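Long-range contact in dimethylsulfoniopropionate lyase (Roseovarius nubinhibens, PDB 4B29), which probably cleaves dimethylsulfoniopropionate to release dimethyl sulfide, using a metal-binding cupin fold: residues L89-S101 / L112-H126. Sequence-based numbering, arbitrary orientation.
With PO4 (phosphate ion), chain E.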
loop_
_atom_site.group_PDB
_atom_site.type_symbol
_atom_site.label_atom_id
_atom_site.label_comp_id
_atom_site.label_asym_id
_atom_site.label_seq_id
_atom_site.Cartn_x
_atom_site.Cartn_y
_atom_site.Cartn_z
ATOM N N LEU A 89 4.859 -1.683 10.228
ATOM C CA LEU A 89 4.926 -0.661 9.226
ATOM C C LEU A 89 5.356 0.656 9.850
ATOM O O LEU A 89 6.150 1.386 9.276
ATOM C CB LEU A 89 3.563 -0.504 8.513
ATOM C CG LEU A 89 3.350 -1.666 7.526
ATOM C CD1 LEU A 89 1.829 -1.771 7.117
ATOM C CD2 LEU A 89 4.188 -1.389 6.244
ATOM N N VAL A 90 4.789 0.971 11.023
ATOM C CA VAL A 90 5.177 2.219 11.704
ATOM C C VAL A 90 6.703 2.157 12.046
ATOM O O VAL A 90 7.411 3.139 11.805
ATOM C CB VAL A 90 4.302 2.466 12.950
ATOM C CG1 VAL A 90 4.875 3.637 13.772
ATOM C CG2 VAL A 90 2.859 2.825 12.503
ATOM N N ALA A 91 7.173 1.013 12.521
ATOM C CA ALA A 91 8.603 0.856 12.895
ATOM C C ALA A 91 9.512 0.925 11.663
ATOM O O ALA A 91 10.663 1.395 11.762
ATOM C CB ALA A 91 8.832 -0.443 13.656
ATOM N N ALA A 92 9.004 0.478 10.507
ATOM C CA ALA A 92 9.746 0.564 9.238
ATOM C C ALA A 92 9.781 1.927 8.614
ATOM O O ALA A 92 10.583 2.190 7.733
ATOM C CB ALA A 92 9.135 -0.450 8.197
ATOM N N ALA A 93 8.861 2.813 9.007
ATOM C CA ALA A 93 8.691 4.061 8.284
ATOM C C ALA A 93 9.964 4.898 8.091
ATOM O O ALA A 93 10.131 5.485 7.044
ATOM C CB ALA A 93 7.534 4.910 8.883
ATOM N N PRO A 94 10.846 4.974 9.115
ATOM C CA PRO A 94 12.074 5.785 8.922
ATOM C C PRO A 94 13.143 5.115 8.076
ATOM O O PRO A 94 14.220 5.690 7.874
ATOM C CB PRO A 94 12.644 5.933 10.361
ATOM C CG PRO A 94 11.546 5.535 11.285
ATOM C CD PRO A 94 10.673 4.535 10.513
ATOM N N HIS A 95 12.835 3.928 7.560
ATOM C CA HIS A 95 13.841 3.084 6.876
ATOM C C HIS A 95 13.462 2.776 5.449
ATOM O O HIS A 95 14.277 2.189 4.725
ATOM C CB HIS A 95 13.988 1.772 7.615
ATOM C CG HIS A 95 14.450 1.946 9.025
ATOM N ND1 HIS A 95 15.692 2.478 9.330
ATOM C CD2 HIS A 95 13.839 1.694 10.202
ATOM C CE1 HIS A 95 15.822 2.541 10.648
ATOM N NE2 HIS A 95 14.718 2.058 11.202
ATOM N N VAL A 96 12.254 3.145 5.036
ATOM C CA VAL A 96 11.827 2.801 3.672
ATOM C C VAL A 96 12.030 3.919 2.699
ATOM O O VAL A 96 12.197 5.099 3.074
ATOM C CB VAL A 96 10.341 2.323 3.618
ATOM C CG1 VAL A 96 10.130 1.074 4.482
ATOM C CG2 VAL A 96 9.396 3.451 4.034
ATOM N N GLU A 97 11.991 3.579 1.405
ATOM C CA GLU A 97 12.070 4.548 0.350
ATOM C C GLU A 97 10.662 5.052 -0.025
ATOM O O GLU A 97 9.956 4.448 -0.856
ATOM C CB GLU A 97 12.797 3.941 -0.892
ATOM C CG GLU A 97 12.826 4.941 -2.021
ATOM C CD GLU A 97 13.310 4.293 -3.306
ATOM O OE1 GLU A 97 14.510 3.951 -3.369
ATOM O OE2 GLU A 97 12.495 4.120 -4.227
ATOM N N TRP A 98 10.240 6.173 0.576
ATOM C CA TRP A 98 8.919 6.744 0.298
ATOM C C TRP A 98 8.907 7.420 -1.043
ATOM O O TRP A 98 9.904 8.087 -1.443
ATOM C CB TRP A 98 8.498 7.753 1.401
ATOM C CG TRP A 98 8.233 7.115 2.670
ATOM C CD1 TRP A 98 9.090 6.999 3.739
ATOM C CD2 TRP A 98 7.008 6.485 3.060
ATOM N NE1 TRP A 98 8.469 6.296 4.758
ATOM C CE2 TRP A 98 7.183 5.996 4.360
ATOM C CE3 TRP A 98 5.772 6.255 2.392
ATOM C CZ2 TRP A 98 6.183 5.276 5.044
ATOM C CZ3 TRP A 98 4.749 5.572 3.078
ATOM C CH2 TRP A 98 4.951 5.089 4.380
ATOM N N ARG A 99 7.746 7.267 -1.701
ATOM C CA ARG A 99 7.444 7.791 -3.029
ATOM C C ARG A 99 6.100 8.537 -3.052
ATOM O O ARG A 99 5.208 8.294 -2.216
ATOM C CB ARG A 99 7.397 6.624 -4.048
ATOM C CG ARG A 99 8.635 5.718 -3.976
ATOM C CD ARG A 99 8.544 4.509 -4.908
ATOM N NE ARG A 99 9.806 3.757 -4.944
ATOM C CZ ARG A 99 9.942 2.539 -5.475
ATOM N NH1 ARG A 99 8.920 1.958 -6.071
ATOM N NH2 ARG A 99 11.128 1.923 -5.460
ATOM N N HIS A 100 5.956 9.438 -4.028
ATOM C CA HIS A 100 4.742 10.248 -4.185
ATOM C C HIS A 100 4.026 9.976 -5.500
ATOM O O HIS A 100 2.794 9.870 -5.542
ATOM C CB HIS A 100 5.115 11.730 -4.236
ATOM C CG HIS A 100 4.983 12.435 -2.934
ATOM N ND1 HIS A 100 5.731 13.548 -2.626
ATOM C CD2 HIS A 100 4.167 12.211 -1.881
ATOM C CE1 HIS A 100 5.396 13.962 -1.417
ATOM N NE2 HIS A 100 4.457 13.162 -0.945
ATOM N N SER A 101 4.783 10.040 -6.601
ATOM C CA SER A 101 4.201 9.674 -7.909
ATOM C C SER A 101 3.530 10.883 -8.557
ATOM O O SER A 101 3.806 11.161 -9.712
ATOM C CB SER A 101 3.209 8.475 -7.897
ATOM O OG SER A 101 3.847 7.206 -7.804
ATOM N N LEU A 112 0.028 15.635 -0.903
ATOM C CA LEU A 112 1.457 15.231 -0.926
ATOM C C LEU A 112 2.091 15.204 0.456
ATOM O O LEU A 112 2.955 14.357 0.737
ATOM C CB LEU A 112 2.258 16.113 -1.893
ATOM C CG LEU A 112 1.851 15.969 -3.371
ATOM C CD1 LEU A 112 2.585 16.964 -4.248
ATOM C CD2 LEU A 112 2.152 14.520 -3.878
ATOM N N ASN A 113 1.681 16.112 1.355
ATOM C CA ASN A 113 2.202 16.099 2.719
ATOM C C ASN A 113 1.749 14.910 3.539
ATOM O O ASN A 113 2.465 14.439 4.433
ATOM C CB ASN A 113 1.737 17.363 3.471
ATOM C CG ASN A 113 2.500 18.603 3.047
ATOM O OD1 ASN A 113 3.634 18.529 2.540
ATOM N ND2 ASN A 113 1.880 19.764 3.263
ATOM N N ARG A 114 0.527 14.450 3.286
ATOM C CA ARG A 114 -0.117 13.537 4.215
ATOM C C ARG A 114 -0.433 12.169 3.554
ATOM O O ARG A 114 -1.170 11.370 4.104
ATOM C CB ARG A 114 -1.414 14.177 4.794
ATOM C CG ARG A 114 -1.070 15.482 5.529
ATOM C CD ARG A 114 -2.220 15.932 6.463
ATOM N NE ARG A 114 -3.386 16.262 5.639
ATOM C CZ ARG A 114 -4.528 15.577 5.679
ATOM N NH1 ARG A 114 -4.659 14.537 6.504
ATOM N NH2 ARG A 114 -5.532 15.941 4.898
ATOM N N PHE A 115 0.213 11.912 2.434
ATOM C CA PHE A 115 0.113 10.573 1.808
ATOM C C PHE A 115 1.501 10.180 1.326
ATOM O O PHE A 115 2.345 11.038 1.002
ATOM C CB PHE A 115 -0.877 10.614 0.636
ATOM C CG PHE A 115 -0.367 9.944 -0.630
ATOM C CD1 PHE A 115 0.359 10.692 -1.559
ATOM C CD2 PHE A 115 -0.581 8.575 -0.869
ATOM C CE1 PHE A 115 0.832 10.120 -2.750
ATOM C CE2 PHE A 115 -0.076 7.979 -2.071
ATOM C CZ PHE A 115 0.606 8.759 -2.986
ATOM N N GLY A 116 1.748 8.882 1.249
ATOM C CA GLY A 116 2.920 8.430 0.468
ATOM C C GLY A 116 2.803 6.921 0.288
ATOM O O GLY A 116 1.898 6.284 0.821
ATOM N N TRP A 117 3.723 6.348 -0.468
ATOM C CA TRP A 117 3.705 4.900 -0.650
ATOM C C TRP A 117 5.137 4.393 -0.795
ATOM O O TRP A 117 6.062 5.181 -1.068
ATOM C CB TRP A 117 2.903 4.516 -1.921
ATOM C CG TRP A 117 3.498 4.950 -3.222
ATOM C CD1 TRP A 117 3.452 6.187 -3.775
ATOM C CD2 TRP A 117 4.236 4.119 -4.141
ATOM N NE1 TRP A 117 4.106 6.187 -5.010
ATOM C CE2 TRP A 117 4.597 4.929 -5.245
ATOM C CE3 TRP A 117 4.607 2.772 -4.130
ATOM C CZ2 TRP A 117 5.321 4.428 -6.353
ATOM C CZ3 TRP A 117 5.340 2.271 -5.225
ATOM C CH2 TRP A 117 5.677 3.111 -6.316
ATOM N N PHE A 118 5.298 3.078 -0.670
ATOM C CA PHE A 118 6.605 2.518 -0.967
ATOM C C PHE A 118 6.426 1.089 -1.464
ATOM O O PHE A 118 5.353 0.476 -1.306
ATOM C CB PHE A 118 7.533 2.574 0.257
ATOM C CG PHE A 118 7.126 1.686 1.433
ATOM C CD1 PHE A 118 7.561 0.351 1.562
ATOM C CD2 PHE A 118 6.332 2.215 2.447
ATOM C CE1 PHE A 118 7.221 -0.431 2.708
ATOM C CE2 PHE A 118 6.009 1.448 3.587
ATOM C CZ PHE A 118 6.406 0.123 3.724
ATOM N N GLU A 119 7.491 0.535 -2.051
ATOM C CA GLU A 119 7.410 -0.840 -2.579
ATOM C C GLU A 119 8.175 -1.742 -1.631
ATOM O O GLU A 119 9.401 -1.620 -1.485
ATOM C CB GLU A 119 8.030 -0.868 -3.994
ATOM C CG GLU A 119 7.905 -2.235 -4.713
ATOM C CD GLU A 119 8.471 -2.164 -6.145
ATOM O OE1 GLU A 119 8.771 -1.062 -6.666
ATOM O OE2 GLU A 119 8.857 -3.238 -6.632
ATOM N N LEU A 120 7.460 -2.609 -0.930
ATOM C CA LEU A 120 8.113 -3.486 0.016
ATOM C C LEU A 120 8.859 -4.591 -0.706
ATOM O O LEU A 120 10.012 -4.923 -0.355
ATOM C CB LEU A 120 7.039 -4.096 0.935
ATOM C CG LEU A 120 7.513 -5.177 1.900
ATOM C CD1 LEU A 120 8.725 -4.626 2.805
ATOM C CD2 LEU A 120 6.329 -5.687 2.755
ATOM N N ALA A 121 8.194 -5.204 -1.682
ATOM C CA ALA A 121 8.803 -6.359 -2.398
ATOM C C ALA A 121 8.429 -6.220 -3.852
ATOM O O ALA A 121 7.306 -5.820 -4.204
ATOM C CB ALA A 121 8.321 -7.700 -1.869
ATOM N N GLY A 122 9.384 -6.540 -4.733
ATOM C CA GLY A 122 9.053 -6.521 -6.139
ATOM C C GLY A 122 10.301 -6.142 -6.933
ATOM O O GLY A 122 11.437 -6.129 -6.378
ATOM N N PRO A 123 10.123 -5.782 -8.197
ATOM C CA PRO A 123 11.306 -5.524 -9.038
ATOM C C PRO A 123 12.177 -4.408 -8.446
ATOM O O PRO A 123 13.406 -4.492 -8.517
ATOM C CB PRO A 123 10.687 -5.073 -10.364
ATOM C CG PRO A 123 9.402 -5.969 -10.436
ATOM C CD PRO A 123 8.884 -5.951 -9.006
ATOM N N SER A 124 11.544 -3.424 -7.804
ATOM C CA SER A 124 12.313 -2.330 -7.146
ATOM C C SER A 124 11.933 -2.171 -5.661
ATOM O O SER A 124 11.897 -1.042 -5.120
ATOM C CB SER A 124 12.263 -1.012 -7.905
ATOM O OG SER A 124 11.030 -0.710 -8.421
ATOM N N GLY A 125 11.662 -3.299 -5.043
ATOM C CA GLY A 125 11.286 -3.351 -3.630
ATOM C C GLY A 125 12.496 -3.243 -2.709
ATOM O O GLY A 125 13.676 -3.311 -3.138
ATOM N N HIS A 126 12.237 -3.093 -1.417
ATOM C CA HIS A 126 13.307 -3.312 -0.442
ATOM C C HIS A 126 13.740 -4.780 -0.425
ATOM O O HIS A 126 14.876 -5.084 0.010
ATOM C CB HIS A 126 12.809 -2.870 0.944
ATOM C CG HIS A 126 12.793 -1.391 1.065
ATOM N ND1 HIS A 126 13.944 -0.671 1.329
ATOM C CD2 HIS A 126 11.823 -0.481 0.818
ATOM C CE1 HIS A 126 13.664 0.620 1.291
ATOM N NE2 HIS A 126 12.386 0.762 0.981
HETATM P P PO4 E . -2.779 12.818 10.159
HETATM O O1 PO4 E . -1.533 13.279 10.952
HETATM O O2 PO4 E . -2.588 11.439 9.552
HETATM O O3 PO4 E . -3.902 12.597 11.142
HETATM O O4 PO4 E . -3.132 13.775 9.029
HETATM O O HOH W 1 9.767 2.221 -2.451
#
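R99 and W117 pair twice, through backbone and side chain. The backbone evidence is a single antiparallel hydrogen-bonded bridge, R99 N to W117 O at 2.8 Å and W117 N to R99 O at 3.0 Å. From the same residue, R99 CB sits over one face of the indole, 3.7 Å from the centroid of its five-membered ring, a CH-pi contact. In the one of two modelled conformers described here, the arginine then runs extended from CG to NE along the six-membered ring, its guanidinium plane turned 85° from the indole. It centres an E97-R99-E119 salt-bridge network: NH1 meets E119 OE1 at 3.1 Å on the anti lone pair, while E97 OE2 receives NE on its anti lone pair and NH2 from above the carboxylate plane. NH2 also bonds the carbonyl of S124. S124 OG bonds E119 OE1, and S124 N bonds E119 OE2, which fixes the carboxylate's rotation.

Strand 115-122 belongs to the beta-sheet of a cupin fold, and W98 to H100 run antiparallel alongside it, with W117 about 9 Å, side chain to side chain, from the zinc ligand E154. On the opposite face of the strand from W117, F118 turns its edge toward the W98 face in a T-shaped pair, planes at 81°, while V96 CG1 lies over the phenyl face and L89 CD2 meets F118 CZ at 3.7 Å. W98 NE1 donates to A93 O, which lies in the indole plane, and this sets the ring's orientation.

At one end E97 N donates to H126 NE2 in the imidazole plane, making that nitrogen the acceptor; a water links E97 O to E119 N. At the other, one of two H100 conformers puts L112 CD2 over the imidazole centre and NE2 in a short, bent bond to L112 O, and W117 NE1 donates to S101 OG. L28 of helix 24-41 touches both V96 and H126.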